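Local coordinates for protein Cyclo(L-tyrosyl-L-tyrosyl) synthase (Mycobacterium tuberculosis, PDB 2X9Q) that probably catalyses the ATP-independent condensation of two tyrosyl-tRNA molecules into cyclo(L-tyrosyl-L-tyrosyl), an intermediate in mycocyclosin biosynthesis, at residues A58-E62 with G63-R67; R145-R148 with A149-T153; D239-I243 with L244-S248. One frame throughout, in Å; residues are numbered along the deposited sequence.

Interaction 1 of 3, residues A58-E62 with G63-R67; sequences ATAQE and GFLVR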
loop_
_atom_site.group_PDB
_atom_site.type_symbol
_atom_site.label_atom_id
_atom_site.label_comp_id
_atom_site.label_asym_id
_atom_site.label_seq_id
_atom_site.Cartn_x
_atom_site.Cartn_y
_atom_site.Cartn_z
ATOM N N ALA A 58 3.471 -11.629 -15.113
ATOM C CA ALA A 58 3.351 -10.219 -15.369
ATOM C C ALA A 58 2.792 -9.961 -16.779
ATOM O O ALA A 58 3.158 -10.645 -17.737
ATOM C CB ALA A 58 4.711 -9.564 -15.197
ATOM N N THR A 59 1.877 -8.995 -16.889
ATOM C CA THR A 59 1.456 -8.507 -18.185
ATOM C C THR A 59 2.052 -7.061 -18.398
ATOM O O THR A 59 2.033 -6.224 -17.473
ATOM C CB THR A 59 -0.095 -8.720 -18.418
ATOM O OG1 THR A 59 -0.540 -7.915 -19.524
ATOM C CG2 THR A 59 -0.911 -8.310 -17.289
ATOM N N ALA A 60 2.673 -6.829 -19.568
ATOM C CA ALA A 60 3.212 -5.503 -19.954
ATOM C C ALA A 60 2.125 -4.499 -20.375
ATOM O O ALA A 60 1.321 -4.793 -21.255
ATOM C CB ALA A 60 4.257 -5.651 -21.047
ATOM N N GLN A 61 2.063 -3.336 -19.680
ATOM C CA GLN A 61 1.044 -2.318 -19.928
ATOM C C GLN A 61 1.700 -0.924 -19.763
ATOM O O GLN A 61 2.227 -0.599 -18.681
ATOM C CB GLN A 61 -0.129 -2.395 -18.901
ATOM C CG GLN A 61 -0.831 -3.700 -18.796
ATOM C CD GLN A 61 -2.130 -3.599 -18.016
ATOM O OE1 GLN A 61 -2.202 -3.065 -16.893
ATOM N NE2 GLN A 61 -3.165 -4.172 -18.576
ATOM N N GLU A 62 1.662 -0.099 -20.815
ATOM C CA GLU A 62 2.140 1.300 -20.771
ATOM C C GLU A 62 3.416 1.469 -19.970
ATOM O O GLU A 62 3.455 2.307 -19.038
ATOM C CB GLU A 62 1.068 2.214 -20.161
ATOM C CG GLU A 62 -0.202 2.330 -20.989
ATOM C CD GLU A 62 -1.011 1.028 -20.964
ATOM O OE1 GLU A 62 -1.170 0.442 -19.865
ATOM O OE2 GLU A 62 -1.475 0.591 -22.032
ATOM N N GLY A 63 4.413 0.656 -20.269
ATOM C CA GLY A 63 5.753 0.804 -19.669
ATOM C C GLY A 63 5.978 0.109 -18.308
ATOM O O GLY A 63 7.085 0.184 -17.743
ATOM N N PHE A 64 4.963 -0.612 -17.833
ATOM C CA PHE A 64 5.053 -1.388 -16.572
ATOM C C PHE A 64 4.831 -2.899 -16.744
ATOM O O PHE A 64 4.077 -3.302 -17.596
ATOM C CB PHE A 64 3.983 -0.840 -15.588
ATOM C CG PHE A 64 4.366 0.524 -15.083
ATOM C CD1 PHE A 64 3.808 1.655 -15.630
ATOM C CD2 PHE A 64 5.363 0.656 -14.146
ATOM C CE1 PHE A 64 4.243 2.956 -15.206
ATOM C CE2 PHE A 64 5.793 1.946 -13.684
ATOM C CZ PHE A 64 5.227 3.081 -14.223
ATOM N N LEU A 65 5.437 -3.709 -15.915
ATOM C CA LEU A 65 5.035 -5.085 -15.860
ATOM C C LEU A 65 4.048 -5.136 -14.674
ATOM O O LEU A 65 4.393 -4.642 -13.568
ATOM C CB LEU A 65 6.235 -5.959 -15.619
ATOM C CG LEU A 65 7.368 -5.877 -16.696
ATOM C CD1 LEU A 65 8.572 -6.661 -16.268
ATOM C CD2 LEU A 65 6.964 -6.391 -18.107
ATOM N N VAL A 66 2.834 -5.619 -14.916
ATOM C CA VAL A 66 1.815 -5.737 -13.846
ATOM C C VAL A 66 1.683 -7.250 -13.514
ATOM O O VAL A 66 1.291 -8.072 -14.371
ATOM C CB VAL A 66 0.454 -5.176 -14.302
ATOM C CG1 VAL A 66 -0.717 -5.324 -13.216
ATOM C CG2 VAL A 66 0.623 -3.782 -14.759
ATOM N N ARG A 67 1.973 -7.586 -12.272
ATOM C CA ARG A 67 1.910 -8.964 -11.787
ATOM C C ARG A 67 0.898 -9.098 -10.641
ATOM O O ARG A 67 1.219 -8.845 -9.422
ATOM C CB ARG A 67 3.305 -9.448 -11.402
ATOM C CG ARG A 67 3.276 -10.991 -11.113
ATOM C CD ARG A 67 4.661 -11.614 -10.855
ATOM N NE ARG A 67 5.443 -10.935 -9.790
ATOM C CZ ARG A 67 5.263 -11.048 -8.457
ATOM N NH1 ARG A 67 4.286 -11.814 -7.932
ATOM N NH2 ARG A 67 6.097 -10.413 -7.616
#
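L65 lays its side chain beside A58, just before strand 59-61, and A60 within it: its CB meets A58 CB at 3.9 Å, and its CD2 reaches A60 CB at 4.1 Å. These apolar touches line one face of a tight beta hairpin, strand 59-61 returning as strand 64-67 through a type I' turn from Q61 to F64. Both central turn residues, E62 and G63, have positive phi, as that turn type requires, and at G63 such a value suits glycine.

Two antiparallel hydrogen-bonded pairs, T59 with V66 and Q61 with F64, fix the register; A60 with L65 is the non-hydrogen-bonded pair between them. T59 N donates to V66 O at 2.7 Å, and V66 N returns the bond to T59 O at the same length. The turn is closed by F64 N, which meets Q61 O at 2.9 Å.

The other face carries T59, Q61, F64 and V66. Here the side chains of Q61 and V66 cross obliquely, with Q61 OE1 3.6 Å from V66 CG2. The Q61 chain is extended beyond CG (chi2 -167°), which carries its amide past the valine to H77 and W105, both hydrogen-bonded to OE1. F64 and V66 are buried and touch V281 and A279, respectively, of the adjacent strand 276-283. The chemistry is thus divided: backbone bonds set the pairing, the alanines and L65 form the apolar touches of the more open face, and the opposite face meets helices 71-79 and 96-109 through V66 and through the bonds of Q61 OE1 with H77 and W105.

Interaction 2 of 3, residues R145-R148 with A149-T153; sequences RGVR and AKITT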
loop_
_atom_site.group_PDB
_atom_site.type_symbol
_atom_site.label_atom_id
_atom_site.label_comp_id
_atom_site.label_asym_id
_atom_site.label_seq_id
_atom_site.Cartn_x
_atom_site.Cartn_y
_atom_site.Cartn_z
ATOM N N ARG A 145 6.152 16.592 2.759
ATOM C CA ARG A 145 5.966 17.709 1.790
ATOM C C ARG A 145 6.442 17.360 0.388
ATOM O O ARG A 145 5.756 17.675 -0.548
ATOM C CB ARG A 145 6.738 18.974 2.219
ATOM C CG ARG A 145 6.235 19.577 3.571
ATOM C CD ARG A 145 6.800 21.122 3.669
ATOM N NE ARG A 145 6.522 21.694 5.009
ATOM C CZ ARG A 145 5.332 22.162 5.388
ATOM N NH1 ARG A 145 5.211 22.667 6.593
ATOM N NH2 ARG A 145 4.276 22.105 4.572
ATOM N N GLY A 146 7.635 16.775 0.238
ATOM C CA GLY A 146 8.145 16.507 -1.100
ATOM C C GLY A 146 7.207 15.519 -1.852
ATOM O O GLY A 146 6.842 15.756 -3.037
ATOM N N VAL A 147 6.825 14.403 -1.188
ATOM C CA VAL A 147 6.063 13.417 -1.938
ATOM C C VAL A 147 4.623 13.980 -2.188
ATOM O O VAL A 147 4.090 13.831 -3.284
ATOM C CB VAL A 147 6.148 12.025 -1.242
ATOM C CG1 VAL A 147 5.239 11.970 -0.080
ATOM C CG2 VAL A 147 5.844 10.928 -2.220
ATOM N N ARG A 148 4.036 14.669 -1.210
ATOM C CA ARG A 148 2.742 15.280 -1.442
ATOM C C ARG A 148 2.806 16.199 -2.711
ATOM O O ARG A 148 1.879 16.206 -3.544
ATOM C CB ARG A 148 2.273 16.106 -0.181
ATOM C CG ARG A 148 1.020 16.995 -0.415
ATOM C CD ARG A 148 0.910 18.105 0.677
ATOM N NE ARG A 148 0.836 17.586 2.004
ATOM C CZ ARG A 148 1.457 18.042 3.092
ATOM N NH1 ARG A 148 1.205 17.415 4.228
ATOM N NH2 ARG A 148 2.306 19.057 3.107
ATOM N N ALA A 149 3.824 17.069 -2.766
ATOM C CA ALA A 149 3.927 18.027 -3.815
ATOM C C ALA A 149 4.144 17.322 -5.161
ATOM O O ALA A 149 3.499 17.666 -6.128
ATOM C CB ALA A 149 5.119 18.957 -3.528
ATOM N N LYS A 150 5.051 16.355 -5.242
ATOM C CA LYS A 150 5.281 15.640 -6.523
ATOM C C LYS A 150 3.980 14.960 -6.990
ATOM O O LYS A 150 3.640 15.042 -8.173
ATOM C CB LYS A 150 6.369 14.605 -6.453
ATOM C CG LYS A 150 7.735 15.258 -6.168
ATOM C CD LYS A 150 8.731 14.123 -5.891
ATOM C CE LYS A 150 10.138 14.661 -5.790
ATOM N NZ LYS A 150 11.128 13.493 -5.965
ATOM N N ILE A 151 3.237 14.346 -6.055
ATOM C CA ILE A 151 2.001 13.711 -6.460
ATOM C C ILE A 151 1.009 14.756 -6.873
ATOM O O ILE A 151 0.357 14.559 -7.897
ATOM C CB ILE A 151 1.424 12.755 -5.421
ATOM C CG1 ILE A 151 2.464 11.650 -5.074
ATOM C CG2 ILE A 151 0.125 12.143 -5.928
ATOM C CD1 ILE A 151 2.116 11.012 -3.607
ATOM N N THR A 152 0.846 15.834 -6.070
ATOM C CA THR A 152 -0.125 16.860 -6.399
ATOM C C THR A 152 0.149 17.465 -7.777
ATOM O O THR A 152 -0.783 17.611 -8.550
ATOM C CB THR A 152 -0.241 17.902 -5.277
ATOM O OG1 THR A 152 -0.493 17.167 -4.071
ATOM C CG2 THR A 152 -1.426 19.036 -5.514
ATOM N N THR A 153 1.413 17.736 -8.127
ATOM C CA THR A 153 1.727 18.297 -9.447
ATOM C C THR A 153 1.331 17.279 -10.513
ATOM O O THR A 153 0.707 17.621 -11.519
ATOM C CB THR A 153 3.241 18.611 -9.525
ATOM O OG1 THR A 153 3.549 19.565 -8.495
ATOM C CG2 THR A 153 3.708 19.164 -11.000
#
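R148 O accepts two hydrogen bonds from the same residue, T152, one turn further along helix 133-158. The hydroxyl OG1 of T152 donates to R148 O at 2.6 Å, and the backbone N of T152 donates to R148 O at 2.8 Å. The two donors arrive from opposite faces of the carbonyl plane, OG1 from 35° out of it. The hydroxyl is in place because T152 holds OG1 anti to its own carbonyl carbon and beside the backbone N (chi1 -53°), which turns it back toward the preceding turn. This is the familiar way in which a threonine inside an alpha-helix satisfies its hydroxyl on the i-4 carbonyl.

The regular ladder continues around it. K150 N bonds to G146 O at 2.9 Å with an angle of 171° at the hydrogen, and I151 N bonds to V147 O. The aliphatic part of K150 follows the same carbonyl as its own N, its CG 3.3 Å from G146 O, before the extended chain leads away to touch R96 and L99 of helix 96-109.

On the buried side, the V147 and I151 chains run alongside each other with the same heading. Both press on V87 and Y117 of the central sheet, as expected of a helix packed on a Rossmann-like core; the V147 side chain lies about 7 Å from those of S88, the probable nucleophile, and N91. Within the helix itself, the two hydrophobic residues meet through branch ends, V147 CG2 standing 4.0 Å from I151 CD1.

Interaction 3 of 3, residues D239-I243 with L244-S248; sequences DTPAI and LGVPS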
loop_
_atom_site.group_PDB
_atom_site.type_symbol
_atom_site.label_atom_id
_atom_site.label_comp_id
_atom_site.label_asym_id
_atom_site.label_seq_id
_atom_site.Cartn_x
_atom_site.Cartn_y
_atom_site.Cartn_z
ATOM N N ASP A 239 -9.688 -3.886 2.173
ATOM C CA ASP A 239 -11.043 -3.514 1.685
ATOM C C ASP A 239 -11.183 -2.079 1.226
ATOM O O ASP A 239 -12.048 -1.334 1.751
ATOM C CB ASP A 239 -12.110 -3.835 2.747
ATOM C CG ASP A 239 -13.499 -4.113 2.102
ATOM O OD1 ASP A 239 -13.712 -3.803 0.864
ATOM O OD2 ASP A 239 -14.375 -4.698 2.775
ATOM N N THR A 240 -10.387 -1.712 0.224
ATOM C CA THR A 240 -10.539 -0.430 -0.439
ATOM C C THR A 240 -11.980 -0.246 -0.976
ATOM O O THR A 240 -12.545 0.847 -0.861
ATOM C CB THR A 240 -9.518 -0.266 -1.586
ATOM O OG1 THR A 240 -8.190 -0.215 -1.031
ATOM C CG2 THR A 240 -9.758 1.049 -2.421
ATOM N N PRO A 241 -12.622 -1.316 -1.506
ATOM C CA PRO A 241 -14.061 -1.102 -1.891
ATOM C C PRO A 241 -14.947 -0.554 -0.770
ATOM O O PRO A 241 -15.758 0.365 -1.021
ATOM C CB PRO A 241 -14.517 -2.544 -2.284
ATOM C CG PRO A 241 -13.274 -2.989 -3.006
ATOM C CD PRO A 241 -12.167 -2.650 -1.918
ATOM N N ALA A 242 -14.849 -1.065 0.452
ATOM C CA ALA A 242 -15.552 -0.491 1.613
ATOM C C ALA A 242 -15.143 0.936 1.930
ATOM O O ALA A 242 -15.987 1.760 2.226
ATOM C CB ALA A 242 -15.388 -1.332 2.885
ATOM N N ILE A 243 -13.863 1.251 1.825
ATOM C CA ILE A 243 -13.398 2.552 2.303
ATOM C C ILE A 243 -13.727 3.643 1.250
ATOM O O ILE A 243 -14.112 4.750 1.623
ATOM C CB ILE A 243 -11.875 2.442 2.493
ATOM C CG1 ILE A 243 -11.605 1.456 3.681
ATOM C CG2 ILE A 243 -11.218 3.861 2.633
ATOM C CD1 ILE A 243 -10.077 1.025 3.768
ATOM N N LEU A 244 -13.531 3.326 -0.025
ATOM C CA LEU A 244 -13.682 4.304 -1.117
ATOM C C LEU A 244 -15.008 4.162 -1.886
ATOM O O LEU A 244 -15.278 4.961 -2.751
ATOM C CB LEU A 244 -12.507 4.215 -2.086
ATOM C CG LEU A 244 -11.167 4.696 -1.485
ATOM C CD1 LEU A 244 -10.062 4.553 -2.514
ATOM C CD2 LEU A 244 -11.316 6.163 -1.037
ATOM N N GLY A 245 -15.804 3.128 -1.594
ATOM C CA GLY A 245 -17.078 2.867 -2.289
ATOM C C GLY A 245 -16.909 2.583 -3.768
ATOM O O GLY A 245 -17.651 3.176 -4.560
ATOM N N VAL A 246 -15.956 1.718 -4.177
ATOM C CA VAL A 246 -15.748 1.382 -5.573
ATOM C C VAL A 246 -16.093 -0.142 -5.680
ATOM O O VAL A 246 -16.189 -0.803 -4.656
ATOM C CB VAL A 246 -14.293 1.659 -6.000
ATOM C CG1 VAL A 246 -14.058 3.230 -6.035
ATOM C CG2 VAL A 246 -13.318 0.934 -5.034
ATOM N N PRO A 247 -16.384 -0.652 -6.888
ATOM C CA PRO A 247 -16.827 -2.062 -6.976
ATOM C C PRO A 247 -15.717 -3.065 -6.613
ATOM O O PRO A 247 -15.990 -4.116 -5.991
ATOM C CB PRO A 247 -17.216 -2.226 -8.506
ATOM C CG PRO A 247 -17.713 -0.787 -8.857
ATOM C CD PRO A 247 -16.758 0.142 -8.098
ATOM N N SER A 248 -14.478 -2.756 -7.025
ATOM C CA SER A 248 -13.349 -3.649 -6.706
ATOM C C SER A 248 -12.119 -2.780 -6.782
ATOM O O SER A 248 -12.187 -1.639 -7.298
ATOM C CB SER A 248 -13.246 -4.774 -7.696
ATOM O OG SER A 248 -12.946 -4.335 -9.006
HETATM O O HOH W 1 -18.217 -0.378 -2.617
#
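T240 and L244 make the main apolar touch, flank to flank one helical turn apart, with T240 CG2 3.5 Å from L244 CD1. A chi1 of -66° sets T240 OG1 beside the backbone N, which leaves CG2 anti to N and next to L244, while OG1 bonds L236 O in the preceding turn. The P241 ring makes van der Waals contact with the departing backbone: its CB is 3.4 Å from V246 O, and its CG is 3.8 Å from S248 CA.

Among the hydrogen bonds, the last well-formed helical one runs from L244 N to T240 O, 2.8 Å long with an angle of 169° at the hydrogen. The next carbonyl, P241 O, receives G245 N at 2.8 Å, but the angle of 122° makes that bond weak, and the one from V246 N is weak as well. Water 1 adds a bridge, donating to P241 O at 3.0 Å and to V246 O at 2.9 Å.

One side-chain bond serves the kink, where P241 N has no hydrogen and A242 N has no bond to the previous turn: D239 OD1 accepts from A242 N at 3.0 Å, from above the carboxylate plane, in an Asx motif.

G245, with positive phi, is the first residue to leave helical geometry, a C' glycine at the end of helix 220-244 that leads into strand 249-253, the helix-to-strand half of an alpha/beta unit.

The three contacts are local and do not touch, their nearest atoms lying about 13 Å apart and their centres 23 to 25 Å apart, yet all border one mixed sheet. Interaction 1 is a surface contact and forms the antiparallel margin, with 59-61 as an outermost strand. Interactions 2 and 3 are partly buried and belong to helices, 133-158 and 220-244, that both touch strands 82-87 and 112-117. Their chemistry follows their place: cross-strand backbone pairing in 58-67, an unbroken helical ladder doubled by a threonine hydroxyl in 145-153, and, where 239-248 leaves its helix for strand 249-253, weak bonds to one carbonyl and a water bridging two carbonyls.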